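Local coordinates for protein glutamate racemase (Bacillus anthracis, PDB 2DWU) that belongs to the Asp/Glu/hydantoin racemase family of two-domain alpha/beta enzymes and holds D-glutamic acid in a pocket of its chain, at residues L151-V165 against G187-K199. Residues are numbered along the deposited sequence; the frame is centred on the assembly and turned at random. Where two conformers were deposited one is given.
With DGL (D-glutamic acid), chain H.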
ATOM      1  N   LEU B 151      25.790  -3.114   8.740  1.00 12.71           N
ATOM      2  CA  LEU B 151      25.134  -3.736   7.620  1.00 11.26           C
ATOM      3  C   LEU B 151      25.221  -3.115   6.249  1.00 10.73           C
ATOM      4  O   LEU B 151      25.428  -3.834   5.275  1.00 11.23           O
ATOM      5  CB  LEU B 151      23.675  -4.079   7.975  1.00 12.41           C
ATOM      6  CG  LEU B 151      23.547  -5.045   9.177  1.00 13.23           C
ATOM      7  CD1 LEU B 151      22.085  -5.436   9.301  1.00 11.26           C
ATOM      8  CD2 LEU B 151      24.415  -6.305   9.001  1.00 12.69           C
ATOM      9  N   ALA B 152      25.073  -1.802   6.144  1.00 11.60           N
ATOM     10  CA  ALA B 152      25.157  -1.194   4.814  1.00 11.38           C
ATOM     11  C   ALA B 152      26.559  -1.375   4.212  1.00 13.56           C
ATOM     12  O   ALA B 152      26.700  -1.695   3.017  1.00 11.93           O
ATOM     13  CB  ALA B 152      24.774   0.305   4.882  1.00 13.92           C
ATOM     14  N   THR B 153      27.596  -1.222   5.040  1.00 13.45           N
ATOM     15  CA  THR B 153      28.964  -1.394   4.534  1.00 15.27           C
ATOM     16  C   THR B 153      29.170  -2.843   4.120  1.00 13.96           C
ATOM     17  O   THR B 153      29.819  -3.127   3.100  1.00 16.18           O
ATOM     18  CB  THR B 153      30.011  -0.997   5.595  1.00 18.28           C
ATOM     19  OG1 THR B 153      29.734   0.329   6.055  1.00 24.41           O
ATOM     20  CG2 THR B 153      31.408  -1.008   4.995  1.00 20.77           C
ATOM     21  N   VAL B 154      28.598  -3.767   4.883  1.00 12.70           N
ATOM     22  CA  VAL B 154      28.698  -5.179   4.553  1.00 11.98           C
ATOM     23  C   VAL B 154      28.095  -5.418   3.173  1.00 12.35           C
ATOM     24  O   VAL B 154      28.673  -6.112   2.341  1.00 13.67           O
ATOM     25  CB  VAL B 154      27.974  -6.071   5.620  1.00 13.26           C
ATOM     26  CG1 VAL B 154      27.677  -7.465   5.066  1.00 15.46           C
ATOM     27  CG2 VAL B 154      28.867  -6.193   6.847  1.00 16.34           C
ATOM     28  N   VAL B 155      26.935  -4.820   2.918  1.00 11.96           N
ATOM     29  CA  VAL B 155      26.278  -4.999   1.637  1.00 12.64           C
ATOM     30  C   VAL B 155      27.111  -4.445   0.475  1.00 12.95           C
ATOM     31  O   VAL B 155      27.196  -5.081  -0.564  1.00 13.77           O
ATOM     32  CB  VAL B 155      24.877  -4.333   1.649  1.00 12.60           C
ATOM     33  CG1 VAL B 155      24.334  -4.174   0.226  1.00 13.76           C
ATOM     34  CG2 VAL B 155      23.917  -5.213   2.443  1.00 11.63           C
ATOM     35  N   GLU B 156      27.717  -3.275   0.645  1.00 14.64           N
ATOM     36  CA  GLU B 156      28.511  -2.713  -0.450  1.00 17.75           C
ATOM     37  C   GLU B 156      29.903  -3.300  -0.633  1.00 18.97           C
ATOM     38  O   GLU B 156      30.422  -3.332  -1.756  1.00 19.90           O
ATOM     39  CB  GLU B 156      28.662  -1.203  -0.271  1.00 20.58           C
ATOM     40  CG  GLU B 156      27.454  -0.423  -0.701  1.00 22.64           C
ATOM     41  CD  GLU B 156      27.720   1.070  -0.759  1.00 24.43           C
ATOM     42  OE1 GLU B 156      28.755   1.475  -1.351  1.00 26.53           O
ATOM     43  OE2 GLU B 156      26.900   1.850  -0.224  1.00 19.67           O
ATOM     44  N   ASN B 157      30.501  -3.791   0.442  1.00 18.21           N
ATOM     45  CA  ASN B 157      31.883  -4.266   0.351  1.00 20.55           C
ATOM     46  C   ASN B 157      32.255  -5.693   0.693  1.00 19.58           C
ATOM     47  O   ASN B 157      33.388  -6.111   0.408  1.00 21.11           O
ATOM     48  CB  ASN B 157      32.756  -3.354   1.215  1.00 21.56           C
ATOM     49  CG  ASN B 157      32.581  -1.901   0.876  1.00 26.47           C
ATOM     50  OD1 ASN B 157      32.374  -1.067   1.757  1.00 29.26           O
ATOM     51  ND2 ASN B 157      32.653  -1.582  -0.410  1.00 28.01           N
ATOM     52  N   ARG B 158      31.337  -6.459   1.279  1.00 17.66           N
ATOM     53  CA  ARG B 158      31.680  -7.812   1.706  1.00 17.81           C
ATOM     54  C   ARG B 158      30.582  -8.816   1.381  1.00 17.16           C
ATOM     55  O   ARG B 158      30.583  -9.929   1.912  1.00 17.57           O
ATOM     56  CB  ARG B 158      31.896  -7.813   3.230  1.00 17.70           C
ATOM     57  CG  ARG B 158      32.655  -6.615   3.803  1.00 20.83           C
ATOM     58  CD  ARG B 158      34.156  -6.753   3.602  1.00 19.38           C
ATOM     59  NE  ARG B 158      34.709  -7.896   4.321  1.00 19.30           N
ATOM     60  CZ  ARG B 158      35.103  -7.894   5.591  1.00 17.75           C
ATOM     61  NH1 ARG B 158      35.580  -9.011   6.115  1.00 18.76           N
ATOM     62  NH2 ARG B 158      35.030  -6.794   6.333  1.00 17.04           N
ATOM     63  N   LEU B 159      29.655  -8.443   0.508  1.00 18.95           N
ATOM     64  CA  LEU B 159      28.531  -9.322   0.216  1.00 21.02           C
ATOM     65  C   LEU B 159      28.869 -10.723  -0.291  1.00 23.19           C
ATOM     66  O   LEU B 159      28.117 -11.667  -0.052  1.00 23.14           O
ATOM     67  CB  LEU B 159      27.559  -8.618  -0.740  1.00 20.29           C
ATOM     68  CG  LEU B 159      26.145  -9.197  -0.843  1.00 20.21           C
ATOM     69  CD1 LEU B 159      25.452  -9.168   0.528  1.00 19.82           C
ATOM     70  CD2 LEU B 159      25.361  -8.383  -1.851  1.00 20.81           C
ATOM     71  N   GLU B 160      30.001 -10.880  -0.967  1.00 24.86           N
ATOM     72  CA  GLU B 160      30.367 -12.193  -1.482  1.00 26.76           C
ATOM     73  C   GLU B 160      30.942 -13.105  -0.401  1.00 25.83           C
ATOM     74  O   GLU B 160      31.045 -14.321  -0.603  1.00 25.78           O
ATOM     75  CB  GLU B 160      31.374 -12.042  -2.624  1.00 29.77           C
ATOM     76  CG  GLU B 160      31.107 -10.833  -3.522  1.00 35.50           C
ATOM     77  CD  GLU B 160      29.719 -10.837  -4.144  1.00 38.21           C
ATOM     78  OE1 GLU B 160      29.385  -9.863  -4.858  1.00 41.64           O
ATOM     79  OE2 GLU B 160      28.960 -11.808  -3.927  1.00 40.26           O
ATOM     80  N   ASP B 161      31.319 -12.525   0.738  1.00 23.59           N
ATOM     81  CA  ASP B 161      31.877 -13.290   1.854  1.00 22.48           C
ATOM     82  C   ASP B 161      30.692 -13.720   2.709  1.00 21.57           C
ATOM     83  O   ASP B 161      30.403 -13.105   3.723  1.00 20.89           O
ATOM     84  CB  ASP B 161      32.815 -12.403   2.669  1.00 24.32           C
ATOM     85  CG  ASP B 161      33.660 -13.188   3.661  1.00 26.58           C
ATOM     86  OD1 ASP B 161      33.235 -14.294   4.086  1.00 27.08           O
ATOM     87  OD2 ASP B 161      34.747 -12.679   4.026  1.00 27.20           O
ATOM     88  N   THR B 162      30.002 -14.777   2.290  0.50 21.24           N
ATOM     89  CA  THR B 162      28.815 -15.244   3.001  0.50 20.74           C
ATOM     90  C   THR B 162      28.991 -15.582   4.477  0.50 20.58           C
ATOM     91  O   THR B 162      28.086 -15.337   5.274  0.50 20.17           O
ATOM     92  CB  THR B 162      28.164 -16.450   2.282  0.50 21.80           C
ATOM     93  OG1 THR B 162      29.068 -17.558   2.271  0.50 21.75           O
ATOM     94  CG2 THR B 162      27.796 -16.072   0.851  0.50 22.23           C
ATOM     95  N   ALA B 163      30.132 -16.149   4.854  1.00 19.60           N
ATOM     96  CA  ALA B 163      30.355 -16.459   6.260  1.00 20.36           C
ATOM     97  C   ALA B 163      30.382 -15.160   7.066  1.00 18.74           C
ATOM     98  O   ALA B 163      29.838 -15.089   8.173  1.00 19.68           O
ATOM     99  CB  ALA B 163      31.679 -17.209   6.438  1.00 21.68           C
ATOM    100  N   TYR B 164      31.022 -14.138   6.502  1.00 17.18           N
ATOM    101  CA  TYR B 164      31.137 -12.857   7.179  1.00 16.19           C
ATOM    102  C   TYR B 164      29.773 -12.187   7.256  1.00 14.72           C
ATOM    103  O   TYR B 164      29.417 -11.593   8.283  1.00 15.22           O
ATOM    104  CB  TYR B 164      32.116 -11.944   6.419  1.00 15.43           C
ATOM    105  CG  TYR B 164      32.418 -10.663   7.156  1.00 15.28           C
ATOM    106  CD1 TYR B 164      31.922  -9.437   6.706  1.00 13.07           C
ATOM    107  CD2 TYR B 164      33.141 -10.692   8.345  1.00 16.59           C
ATOM    108  CE1 TYR B 164      32.137  -8.260   7.443  1.00 13.24           C
ATOM    109  CE2 TYR B 164      33.356  -9.534   9.085  1.00 17.62           C
ATOM    110  CZ  TYR B 164      32.850  -8.325   8.626  1.00 14.95           C
ATOM    111  OH  TYR B 164      33.047  -7.196   9.382  1.00 18.70           O
ATOM    112  N   VAL B 165      29.013 -12.279   6.172  1.00 15.47           N
ATOM    113  CA  VAL B 165      27.691 -11.647   6.142  1.00 15.45           C
ATOM    114  C   VAL B 165      26.806 -12.324   7.196  1.00 16.21           C
ATOM    115  O   VAL B 165      26.131 -11.657   7.979  1.00 14.03           O
ATOM    116  CB  VAL B 165      27.038 -11.753   4.734  1.00 15.44           C
ATOM    117  CG1 VAL B 165      25.637 -11.101   4.754  1.00 16.23           C
ATOM    118  CG2 VAL B 165      27.918 -11.026   3.678  1.00 15.29           C
ATOM    119  N   GLY B 187      14.606  -0.693   7.550  1.00  7.22           N
ATOM    120  CA  GLY B 187      14.726   0.753   7.492  1.00  6.88           C
ATOM    121  C   GLY B 187      16.019   1.332   6.945  1.00  5.76           C
ATOM    122  O   GLY B 187      16.520   2.326   7.462  1.00  8.05           O
ATOM    123  N   CYS B 188      16.503   0.727   5.872  1.00  5.66           N
ATOM    124  CA  CYS B 188      17.739   1.160   5.228  1.00  6.49           C
ATOM    125  C   CYS B 188      17.688   0.649   3.784  1.00  6.36           C
ATOM    126  O   CYS B 188      17.231  -0.466   3.529  1.00  6.90           O
ATOM    127  CB  CYS B 188      18.942   0.548   5.946  1.00  6.39           C
ATOM    128  SG  CYS B 188      20.551   0.948   5.179  1.00 10.24           S
ATOM    129  N   THR B 189      18.186   1.473   2.860  1.00  5.61           N
ATOM    130  CA  THR B 189      18.194   1.146   1.439  1.00  7.24           C
ATOM    131  C   THR B 189      18.898  -0.159   1.111  1.00  7.18           C
ATOM    132  O   THR B 189      18.537  -0.833   0.155  1.00  8.96           O
ATOM    133  CB  THR B 189      18.953   2.223   0.610  1.00  7.22           C
ATOM    134  OG1 THR B 189      20.219   2.490   1.224  1.00  7.97           O
ATOM    135  CG2 THR B 189      18.146   3.515   0.505  1.00  7.77           C
ATOM    136  N   HIS B 190      19.923  -0.504   1.887  1.00  7.81           N
ATOM    137  CA  HIS B 190      20.710  -1.674   1.543  1.00  8.48           C
ATOM    138  C   HIS B 190      20.188  -2.997   2.044  1.00  9.15           C
ATOM    139  O   HIS B 190      20.564  -4.050   1.518  1.00 10.01           O
ATOM    140  CB  HIS B 190      22.131  -1.530   2.104  1.00  9.12           C
ATOM    141  CG  HIS B 190      22.930  -0.413   1.509  1.00  9.60           C
ATOM    142  ND1 HIS B 190      22.483   0.891   1.454  1.00  9.82           N
ATOM    143  CD2 HIS B 190      24.195  -0.395   1.029  1.00 10.90           C
ATOM    144  CE1 HIS B 190      23.444   1.665   0.974  1.00 10.73           C
ATOM    145  NE2 HIS B 190      24.493   0.906   0.709  1.00 12.30           N
ATOM    146  N   TYR B 191      19.308  -2.965   3.043  1.00  9.04           N
ATOM    147  CA  TYR B 191      18.896  -4.225   3.639  1.00  9.71           C
ATOM    148  C   TYR B 191      18.161  -5.250   2.796  1.00 10.07           C
ATOM    149  O   TYR B 191      18.233  -6.440   3.107  1.00 10.64           O
ATOM    150  CB  TYR B 191      18.154  -3.974   4.961  1.00  8.09           C
ATOM    151  CG  TYR B 191      18.970  -3.219   6.013  1.00  7.04           C
ATOM    152  CD1 TYR B 191      20.330  -2.891   5.818  1.00  7.42           C
ATOM    153  CD2 TYR B 191      18.356  -2.777   7.193  1.00  8.32           C
ATOM    154  CE1 TYR B 191      21.036  -2.137   6.754  1.00  8.27           C
ATOM    155  CE2 TYR B 191      19.050  -2.015   8.142  1.00  8.20           C
ATOM    156  CZ  TYR B 191      20.380  -1.689   7.919  1.00 10.52           C
ATOM    157  OH  TYR B 191      20.985  -0.879   8.839  1.00 10.29           O
ATOM    158  N   PRO B 192      17.442  -4.830   1.730  1.00  9.85           N
ATOM    159  CA  PRO B 192      16.773  -5.863   0.939  1.00 11.17           C
ATOM    160  C   PRO B 192      17.789  -6.897   0.431  1.00 11.89           C
ATOM    161  O   PRO B 192      17.438  -8.051   0.245  1.00 14.18           O
ATOM    162  CB  PRO B 192      16.150  -5.081  -0.217  1.00 11.96           C
ATOM    163  CG  PRO B 192      15.733  -3.788   0.448  1.00 10.12           C
ATOM    164  CD  PRO B 192      16.973  -3.481   1.339  1.00  9.10           C
ATOM    165  N   LEU B 193      19.031  -6.495   0.191  0.50 12.09           N
ATOM    166  CA  LEU B 193      19.989  -7.473  -0.298  0.50 12.18           C
ATOM    167  C   LEU B 193      20.325  -8.537   0.740  0.50 12.32           C
ATOM    168  O   LEU B 193      20.847  -9.608   0.402  0.50 13.83           O
ATOM    169  CB  LEU B 193      21.260  -6.778  -0.786  0.50 12.70           C
ATOM    170  CG  LEU B 193      21.050  -6.130  -2.153  0.50 13.48           C
ATOM    171  CD1 LEU B 193      22.395  -5.680  -2.705  0.50 13.40           C
ATOM    172  CD2 LEU B 193      20.394  -7.129  -3.104  0.50 15.30           C
ATOM    173  N   LEU B 194      19.991  -8.260   1.996  1.00 11.57           N
ATOM    174  CA  LEU B 194      20.282  -9.200   3.084  1.00 11.92           C
ATOM    175  C   LEU B 194      19.042  -9.948   3.506  1.00 12.57           C
ATOM    176  O   LEU B 194      19.080 -10.653   4.520  1.00 12.35           O
ATOM    177  CB  LEU B 194      20.773  -8.445   4.322  1.00 11.71           C
ATOM    178  CG  LEU B 194      22.046  -7.633   4.182  1.00 12.65           C
ATOM    179  CD1 LEU B 194      22.267  -6.796   5.453  1.00 14.00           C
ATOM    180  CD2 LEU B 194      23.222  -8.573   3.934  1.00 16.34           C
ATOM    181  N   GLU B 195      17.956  -9.803   2.755  1.00 14.69           N
ATOM    182  CA  GLU B 195      16.704 -10.420   3.168  1.00 17.39           C
ATOM    183  C   GLU B 195      16.780 -11.882   3.556  1.00 18.35           C
ATOM    184  O   GLU B 195      16.242 -12.279   4.607  1.00 16.87           O
ATOM    185  CB  GLU B 195      15.607 -10.221   2.123  1.00 20.98           C
ATOM    186  CG  GLU B 195      14.293 -10.844   2.585  1.00 27.22           C
ATOM    187  CD  GLU B 195      13.095 -10.439   1.749  1.00 31.15           C
ATOM    188  OE1 GLU B 195      13.222 -10.349   0.502  1.00 34.91           O
ATOM    189  OE2 GLU B 195      12.013 -10.226   2.345  1.00 33.67           O
ATOM    190  N   SER B 196      17.444 -12.692   2.734  1.00 17.56           N
ATOM    191  CA  SER B 196      17.551 -14.106   3.063  1.00 19.92           C
ATOM    192  C   SER B 196      18.233 -14.367   4.387  1.00 18.02           C
ATOM    193  O   SER B 196      17.796 -15.236   5.148  1.00 19.86           O
ATOM    194  CB  SER B 196      18.293 -14.860   1.965  1.00 20.50           C
ATOM    195  OG  SER B 196      17.532 -14.828   0.779  1.00 28.79           O
ATOM    196  N   TYR B 197      19.303 -13.630   4.665  1.00 16.83           N
ATOM    197  CA  TYR B 197      20.047 -13.814   5.908  1.00 14.78           C
ATOM    198  C   TYR B 197      19.189 -13.441   7.091  1.00 16.00           C
ATOM    199  O   TYR B 197      19.181 -14.118   8.111  1.00 16.82           O
ATOM    200  CB  TYR B 197      21.305 -12.933   5.939  1.00 16.10           C
ATOM    201  CG  TYR B 197      22.352 -13.293   4.918  1.00 17.20           C
ATOM    202  CD1 TYR B 197      22.380 -12.677   3.669  1.00 17.84           C
ATOM    203  CD2 TYR B 197      23.308 -14.263   5.202  1.00 18.18           C
ATOM    204  CE1 TYR B 197      23.355 -13.028   2.723  1.00 18.14           C
ATOM    205  CE2 TYR B 197      24.273 -14.619   4.275  1.00 19.34           C
ATOM    206  CZ  TYR B 197      24.292 -14.001   3.042  1.00 20.46           C
ATOM    207  OH  TYR B 197      25.261 -14.358   2.124  1.00 22.59           O
ATOM    208  N   ILE B 198      18.480 -12.331   6.946  1.00 14.17           N
ATOM    209  CA  ILE B 198      17.629 -11.827   8.013  1.00 14.39           C
ATOM    210  C   ILE B 198      16.501 -12.795   8.347  1.00 16.63           C
ATOM    211  O   ILE B 198      16.237 -13.070   9.529  1.00 17.81           O
ATOM    212  CB  ILE B 198      17.079 -10.430   7.620  1.00 13.76           C
ATOM    213  CG1 ILE B 198      18.252  -9.438   7.582  1.00 12.87           C
ATOM    214  CG2 ILE B 198      16.022  -9.968   8.625  1.00 13.79           C
ATOM    215  CD1 ILE B 198      17.883  -8.085   6.976  1.00 14.55           C
ATOM    216  N   LYS B 199      15.844 -13.313   7.320  1.00 17.71           N
ATOM    217  CA  LYS B 199      14.751 -14.266   7.522  1.00 20.84           C
ATOM    218  C   LYS B 199      15.257 -15.493   8.258  1.00 22.16           C
ATOM    219  O   LYS B 199      14.583 -16.026   9.133  1.00 22.12           O
ATOM    220  CB  LYS B 199      14.163 -14.715   6.186  1.00 22.81           C
ATOM    221  CG  LYS B 199      13.469 -13.620   5.419  1.00 26.92           C
ATOM    222  CD  LYS B 199      12.893 -14.110   4.099  1.00 31.58           C
ATOM    223  CE  LYS B 199      11.898 -13.080   3.559  1.00 32.45           C
ATOM    224  NZ  LYS B 199      11.314 -13.470   2.252  1.00 36.94           N
TER
HETATM  225  N   DGL H 278      21.023   5.010   2.141  1.00  7.89           N
HETATM  226  CA  DGL H 278      21.277   4.930   3.614  1.00  9.36           C
HETATM  227  C   DGL H 278      20.008   4.644   4.337  1.00  8.43           C
HETATM  228  O   DGL H 278      19.887   4.831   5.542  1.00  9.04           O
HETATM  229  CB  DGL H 278      22.312   3.823   3.913  1.00  9.81           C
HETATM  230  CG  DGL H 278      23.711   4.387   3.568  1.00 11.02           C
HETATM  231  CD  DGL H 278      24.150   5.559   4.346  1.00 11.78           C
HETATM  232  OE1 DGL H 278      24.466   5.512   5.536  1.00  9.88           O
HETATM  233  OE2 DGL H 278      24.173   6.699   3.695  1.00 11.62           O
HETATM  234  OXT DGL H 278      19.010   4.192   3.629  1.00  8.28           O
HETATM  235  O   HOH W   1      23.698  -0.207   8.305  1.00 16.86           O
HETATM  236  O   HOH W   2      25.786 -12.878   0.009  1.00 29.45           O
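His190 and Glu156 form a His-carboxylate hydrogen bond at the D-glutamic acid pocket of this alpha/beta racemase fold. The loop after strand 183-187, which carries the pocket residues Cys188, Thr189 and His190, here meets helix 151-157. His190 NE2 donates to Glu156 OE2 over 2.7 Å, and the bond is almost straight at 176°. It uses the anti lone pair of OE2, and the carboxylate lies nearly coplanar with the imidazole. At the other ring nitrogen, ND1 shares a hydrogen bond with Thr189 OG1. Both ring nitrogens are thus engaged, which should limit rotation. Thr189 in turn grips the ligand: its N donates to DGL OXT, and its OG1 accepts from DGL N.

Two methyls make CH-pi contacts. Ala152 CB sits over one face of the His190 ring, 4.0 Å from its centroid. Val165 CG1 lies over the centre of the Tyr197 ring, 3.5 Å from its centroid. With chi1 at 179°, CG1 is anti to the backbone N and reaches both this ring and Leu194 CD2.

The apolar core centres on Leu194. Val155 CG2 packs on Leu194 CG at 3.5 Å, while Val155 CG1 meets Leu193 CD1. Leu151 CB presses on Tyr191 CE1.

One water links Ala152 N to Tyr191 OH. The other donates to Leu159 O. Its oxygen also hydrogen-bonds Tyr197 OH at 2.6 Å, at the ring edge and in the ring plane.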